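PDB 5F7U: cycloalternan-forming enzyme from Listeria monocytogenes serovar 1/2a, which is a multidomain protein of glycoside hydrolase family 31, with a TIM-barrel domain and a family 6 carbohydrate-binding module, that binds glycans at several sites. Local coordinates for residues A[5-15]-A[35-47]. The protein carries 1 engineered substitution. Numbering follows the deposited sequence.
Sequences DGEYHSPYGDD and DVILNITTWPIEN. With GLC (alpha-D-glucopyranose), chain E; GLC (alpha-D-glucopyranose), chain B.
Gly-6 slides under the indole of Trp-43 where strand 6-8 pairs antiparallel with strand 36-43 through a classic beta bulge, at the glycan site of the N-terminal beta domain. Its CA lies directly against one face of the ring, 3.6 Å from the centroid of the six-membered ring of Trp-43, a CH-pi contact. The opposite face carries the glucose of chain E, whose C2 sits 3.5 Å above the indole plane, so the ring is held between backbone and sugar. Trp-43 reaches this place because CG stands between its own N and carbonyl carbon (chi1 62°), folding the indole across the neighbouring strand. Tyr-8, on the same side of the sheet, abuts the indole edge with its CB and lays its ring against the glucose of chain B, C4 of that sugar centred over the face. Asn-76 adds a hydrogen bond to the glycan.

In the bulge Asp-5 and Gly-6 both face Trp-43, their N atoms donating to the one Trp-43 O, and a cis peptide leads on to Pro-44. Further along, Tyr-8 and Thr-41 form a hydrogen-bonded pair. On the other face of the sheet, Glu-7 bends so that OE2 comes within 3.3 Å of Ile-40 CG2, while its carboxylate bonds to Ser-108 and Thr-96. His-9 NE2 is hydrogen-bonded to Tyr-94 OH; across the ring, His-9 ND1 donates in the ring plane to Asn-39 O at 2.8 Å, nearly straight at 172°.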
loop_
_atom_site.group_PDB
_atom_site.type_symbol
_atom_site.label_atom_id
_atom_site.label_comp_id
_atom_site.label_asym_id
_atom_site.label_seq_id
_atom_site.Cartn_x
_atom_site.Cartn_y
_atom_site.Cartn_z
ATOM N N ASP A 5 -43.688 29.238 -3.431
ATOM C CA ASP A 5 -43.353 29.069 -4.861
ATOM C C ASP A 5 -42.668 27.732 -5.189
ATOM O O ASP A 5 -42.198 27.539 -6.298
ATOM C CB ASP A 5 -42.614 30.289 -5.444
ATOM C CG ASP A 5 -41.402 30.687 -4.648
ATOM O OD1 ASP A 5 -40.308 30.185 -4.982
ATOM O OD2 ASP A 5 -41.531 31.512 -3.700
ATOM N N GLY A 6 -42.651 26.795 -4.246
ATOM C CA GLY A 6 -42.287 25.434 -4.619
ATOM C C GLY A 6 -42.466 24.347 -3.591
ATOM O O GLY A 6 -42.817 24.613 -2.444
ATOM N N GLU A 7 -42.244 23.117 -4.057
ATOM C CA GLU A 7 -42.263 21.906 -3.246
ATOM C C GLU A 7 -41.144 21.021 -3.773
ATOM O O GLU A 7 -40.848 21.046 -4.970
ATOM C CB GLU A 7 -43.629 21.207 -3.400
ATOM C CG GLU A 7 -43.789 19.842 -2.705
ATOM C CD GLU A 7 -43.125 18.677 -3.448
ATOM O OE1 GLU A 7 -42.808 18.795 -4.667
ATOM O OE2 GLU A 7 -42.882 17.632 -2.809
ATOM N N TYR A 8 -40.555 20.202 -2.897
ATOM C CA TYR A 8 -39.525 19.264 -3.321
ATOM C C TYR A 8 -39.396 18.040 -2.415
ATOM O O TYR A 8 -39.337 18.166 -1.196
ATOM C CB TYR A 8 -38.198 20.010 -3.439
ATOM C CG TYR A 8 -37.037 19.178 -3.906
ATOM C CD1 TYR A 8 -36.794 18.989 -5.265
ATOM C CD2 TYR A 8 -36.162 18.588 -2.979
ATOM C CE1 TYR A 8 -35.709 18.235 -5.684
ATOM C CE2 TYR A 8 -35.073 17.827 -3.398
ATOM C CZ TYR A 8 -34.850 17.665 -4.749
ATOM O OH TYR A 8 -33.769 16.903 -5.164
ATOM N N HIS A 9 -39.344 16.868 -3.046
ATOM C CA HIS A 9 -38.984 15.617 -2.390
ATOM C C HIS A 9 -38.183 14.826 -3.425
ATOM O O HIS A 9 -38.493 14.881 -4.613
ATOM C CB HIS A 9 -40.239 14.836 -1.936
ATOM C CG HIS A 9 -39.974 13.395 -1.588
ATOM N ND1 HIS A 9 -39.461 12.999 -0.371
ATOM C CD2 HIS A 9 -40.145 12.263 -2.310
ATOM C CE1 HIS A 9 -39.322 11.684 -0.357
ATOM N NE2 HIS A 9 -39.730 11.213 -1.527
ATOM N N SER A 10 -37.129 14.149 -2.970
ATOM C CA SER A 10 -36.330 13.304 -3.850
ATOM C C SER A 10 -35.847 12.148 -2.983
ATOM O O SER A 10 -35.016 12.364 -2.102
ATOM C CB SER A 10 -35.149 14.089 -4.435
ATOM O OG SER A 10 -34.571 13.364 -5.520
ATOM N N PRO A 11 -36.366 10.930 -3.224
ATOM C CA PRO A 11 -36.278 9.873 -2.203
ATOM C C PRO A 11 -34.864 9.453 -1.802
ATOM O O PRO A 11 -34.648 9.091 -0.654
ATOM C CB PRO A 11 -37.020 8.689 -2.851
ATOM C CG PRO A 11 -37.069 8.989 -4.307
ATOM C CD PRO A 11 -37.175 10.493 -4.376
ATOM N N TYR A 12 -33.923 9.488 -2.739
ATOM C CA TYR A 12 -32.558 9.067 -2.417
ATOM C C TYR A 12 -31.588 10.195 -2.103
ATOM O O TYR A 12 -30.451 9.906 -1.710
ATOM C CB TYR A 12 -31.989 8.185 -3.531
ATOM C CG TYR A 12 -32.902 7.042 -3.905
ATOM C CD1 TYR A 12 -33.098 5.935 -3.038
ATOM C CD2 TYR A 12 -33.569 7.054 -5.122
ATOM C CE1 TYR A 12 -33.953 4.884 -3.404
ATOM C CE2 TYR A 12 -34.410 6.016 -5.495
ATOM C CZ TYR A 12 -34.595 4.946 -4.638
ATOM O OH TYR A 12 -35.438 3.933 -5.070
ATOM N N GLY A 13 -32.005 11.456 -2.305
ATOM C CA GLY A 13 -31.103 12.606 -2.134
ATOM C C GLY A 13 -29.911 12.468 -3.069
ATOM O O GLY A 13 -30.083 12.166 -4.250
ATOM N N ASP A 14 -28.707 12.665 -2.535
ATOM C CA ASP A 14 -27.498 12.419 -3.309
ATOM C C ASP A 14 -27.022 10.968 -3.190
ATOM O O ASP A 14 -25.941 10.629 -3.686
ATOM C CB ASP A 14 -26.391 13.386 -2.874
ATOM C CG ASP A 14 -26.708 14.821 -3.222
ATOM O OD1 ASP A 14 -27.207 15.080 -4.337
ATOM O OD2 ASP A 14 -26.454 15.711 -2.385
ATOM N N ASP A 15 -27.822 10.129 -2.529
ATOM C CA ASP A 15 -27.466 8.727 -2.248
ATOM C C ASP A 15 -26.153 8.604 -1.440
ATOM O O ASP A 15 -25.414 7.625 -1.568
ATOM C CB ASP A 15 -27.362 7.936 -3.567
ATOM C CG ASP A 15 -27.512 6.436 -3.372
ATOM O OD1 ASP A 15 -28.362 6.010 -2.585
ATOM O OD2 ASP A 15 -26.742 5.707 -4.017
ATOM N N ASP A 35 -41.497 0.914 8.626
ATOM C CA ASP A 35 -42.254 2.144 8.467
ATOM C C ASP A 35 -41.563 3.103 7.487
ATOM O O ASP A 35 -40.363 3.342 7.596
ATOM C CB ASP A 35 -42.457 2.816 9.825
ATOM C CG ASP A 35 -43.282 4.058 9.718
ATOM O OD1 ASP A 35 -44.372 3.968 9.108
ATOM O OD2 ASP A 35 -42.858 5.115 10.238
ATOM N N VAL A 36 -42.326 3.627 6.525
ATOM C CA VAL A 36 -41.774 4.452 5.440
ATOM C C VAL A 36 -42.185 5.902 5.663
ATOM O O VAL A 36 -43.379 6.227 5.698
ATOM C CB VAL A 36 -42.231 3.964 4.052
ATOM C CG1 VAL A 36 -41.635 4.834 2.933
ATOM C CG2 VAL A 36 -41.858 2.492 3.851
ATOM N N ILE A 37 -41.181 6.756 5.844
ATOM C CA ILE A 37 -41.385 8.198 6.017
ATOM C C ILE A 37 -40.881 8.965 4.808
ATOM O O ILE A 37 -39.778 8.693 4.297
ATOM C CB ILE A 37 -40.653 8.728 7.283
ATOM C CG1 ILE A 37 -41.141 7.999 8.552
ATOM C CG2 ILE A 37 -40.787 10.258 7.429
ATOM C CD1 ILE A 37 -42.595 8.234 8.911
ATOM N N LEU A 38 -41.673 9.943 4.377
ATOM C CA LEU A 38 -41.278 10.857 3.306
ATOM C C LEU A 38 -41.042 12.253 3.850
ATOM O O LEU A 38 -41.936 12.864 4.447
ATOM C CB LEU A 38 -42.331 10.897 2.198
ATOM C CG LEU A 38 -42.896 9.583 1.685
ATOM C CD1 LEU A 38 -44.007 9.904 0.684
ATOM C CD2 LEU A 38 -41.821 8.723 1.027
ATOM N N ASN A 39 -39.828 12.744 3.642
ATOM C CA ASN A 39 -39.476 14.111 4.027
ATOM C C ASN A 39 -39.642 15.040 2.835
ATOM O O ASN A 39 -39.050 14.812 1.787
ATOM C CB ASN A 39 -38.058 14.147 4.584
ATOM C CG ASN A 39 -37.935 13.311 5.836
ATOM O OD1 ASN A 39 -38.444 13.699 6.880
ATOM N ND2 ASN A 39 -37.323 12.123 5.723
ATOM N N ILE A 40 -40.457 16.075 3.019
ATOM C CA ILE A 40 -40.864 16.978 1.926
ATOM C C ILE A 40 -40.625 18.425 2.339
ATOM O O ILE A 40 -40.865 18.771 3.493
ATOM C CB ILE A 40 -42.377 16.767 1.633
ATOM C CG1 ILE A 40 -42.649 15.287 1.299
ATOM C CG2 ILE A 40 -42.878 17.700 0.524
ATOM C CD1 ILE A 40 -44.109 14.875 1.525
ATOM N N THR A 41 -40.167 19.277 1.410
ATOM C CA THR A 41 -40.025 20.707 1.727
ATOM C C THR A 41 -40.929 21.557 0.859
ATOM O O THR A 41 -41.229 21.185 -0.280
ATOM C CB THR A 41 -38.550 21.203 1.669
ATOM O OG1 THR A 41 -38.410 22.473 2.329
ATOM C CG2 THR A 41 -38.012 21.306 0.249
ATOM N N THR A 42 -41.391 22.666 1.435
ATOM C CA THR A 42 -42.074 23.704 0.658
ATOM C C THR A 42 -41.435 25.047 0.995
ATOM O O THR A 42 -40.819 25.196 2.055
ATOM C CB THR A 42 -43.575 23.763 1.004
ATOM O OG1 THR A 42 -43.740 23.947 2.429
ATOM C CG2 THR A 42 -44.264 22.476 0.554
ATOM N N TRP A 43 -41.594 26.024 0.104
ATOM C CA TRP A 43 -41.097 27.376 0.343
ATOM C C TRP A 43 -41.989 28.353 -0.435
ATOM O O TRP A 43 -42.576 27.940 -1.442
ATOM C CB TRP A 43 -39.637 27.513 -0.101
ATOM C CG TRP A 43 -39.421 27.284 -1.566
ATOM C CD1 TRP A 43 -39.358 28.246 -2.551
ATOM C CD2 TRP A 43 -39.242 26.027 -2.215
ATOM N NE1 TRP A 43 -39.146 27.650 -3.775
ATOM C CE2 TRP A 43 -39.072 26.291 -3.601
ATOM C CE3 TRP A 43 -39.217 24.693 -1.769
ATOM C CZ2 TRP A 43 -38.864 25.271 -4.542
ATOM C CZ3 TRP A 43 -39.015 23.667 -2.713
ATOM C CH2 TRP A 43 -38.846 23.971 -4.082
ATOM N N PRO A 44 -42.113 29.609 0.005
ATOM C CA PRO A 44 -41.563 30.108 1.270
ATOM C C PRO A 44 -42.416 29.649 2.455
ATOM O O PRO A 44 -43.460 29.005 2.255
ATOM C CB PRO A 44 -41.668 31.632 1.105
ATOM C CG PRO A 44 -42.910 31.809 0.290
ATOM C CD PRO A 44 -42.919 30.650 -0.676
ATOM N N ILE A 45 -41.974 29.970 3.674
ATOM C CA ILE A 45 -42.765 29.689 4.868
ATOM C C ILE A 45 -44.016 30.562 4.845
ATOM O O ILE A 45 -43.931 31.804 4.754
ATOM C CB ILE A 45 -41.965 29.904 6.180
ATOM C CG1 ILE A 45 -40.741 28.966 6.243
ATOM C CG2 ILE A 45 -42.858 29.684 7.397
ATOM C CD1 ILE A 45 -39.671 29.437 7.212
ATOM N N GLU A 46 -45.168 29.898 4.897
ATOM C CA GLU A 46 -46.472 30.563 4.829
ATOM C C GLU A 46 -47.474 29.809 5.665
ATOM O O GLU A 46 -47.425 28.584 5.707
ATOM C CB GLU A 46 -46.991 30.525 3.399
ATOM C CG GLU A 46 -46.464 31.606 2.486
ATOM C CD GLU A 46 -46.965 31.444 1.061
ATOM O OE1 GLU A 46 -47.051 30.292 0.553
ATOM O OE2 GLU A 46 -47.249 32.477 0.438
ATOM N N ASN A 47 -48.416 30.529 6.280
ATOM C CA ASN A 47 -49.619 29.904 6.839
ATOM C C ASN A 47 -50.511 29.397 5.703
ATOM O O ASN A 47 -50.492 29.938 4.595
ATOM C CB ASN A 47 -50.399 30.899 7.728
ATOM C CG ASN A 47 -49.717 31.160 9.071
ATOM O OD1 ASN A 47 -49.213 30.245 9.728
ATOM N ND2 ASN A 47 -49.719 32.420 9.495
HETATM C C1 GLC E . -35.600 28.438 -2.857
HETATM C C2 GLC E . -35.876 27.400 -1.752
HETATM C C3 GLC E . -35.061 26.121 -1.971
HETATM C C4 GLC E . -35.297 25.537 -3.370
HETATM C C5 GLC E . -35.033 26.608 -4.445
HETATM C C6 GLC E . -35.440 26.142 -5.841
HETATM O O1 GLC E . -34.307 29.033 -2.693
HETATM O O2 GLC E . -35.620 27.965 -0.460
HETATM O O3 GLC E . -35.394 25.138 -0.989
HETATM O O4 GLC E . -34.419 24.420 -3.557
HETATM O O5 GLC E . -35.719 27.851 -4.170
HETATM O O6 GLC E . -34.702 26.894 -6.807
HETATM C C1 GLC B . -35.135 23.159 -3.604
HETATM C C2 GLC B . -34.359 22.103 -2.809
HETATM C C3 GLC B . -33.065 21.757 -3.565
HETATM C C4 GLC B . -33.378 21.271 -4.983
HETATM C C5 GLC B . -34.262 22.284 -5.735
HETATM C C6 GLC B . -34.765 21.721 -7.062
HETATM O O2 GLC B . -34.088 22.594 -1.491
HETATM O O3 GLC B . -32.296 20.772 -2.871
HETATM O O4 GLC B . -32.149 21.043 -5.681
HETATM O O5 GLC B . -35.405 22.692 -4.944
HETATM O O6 GLC B . -35.003 22.794 -7.978
#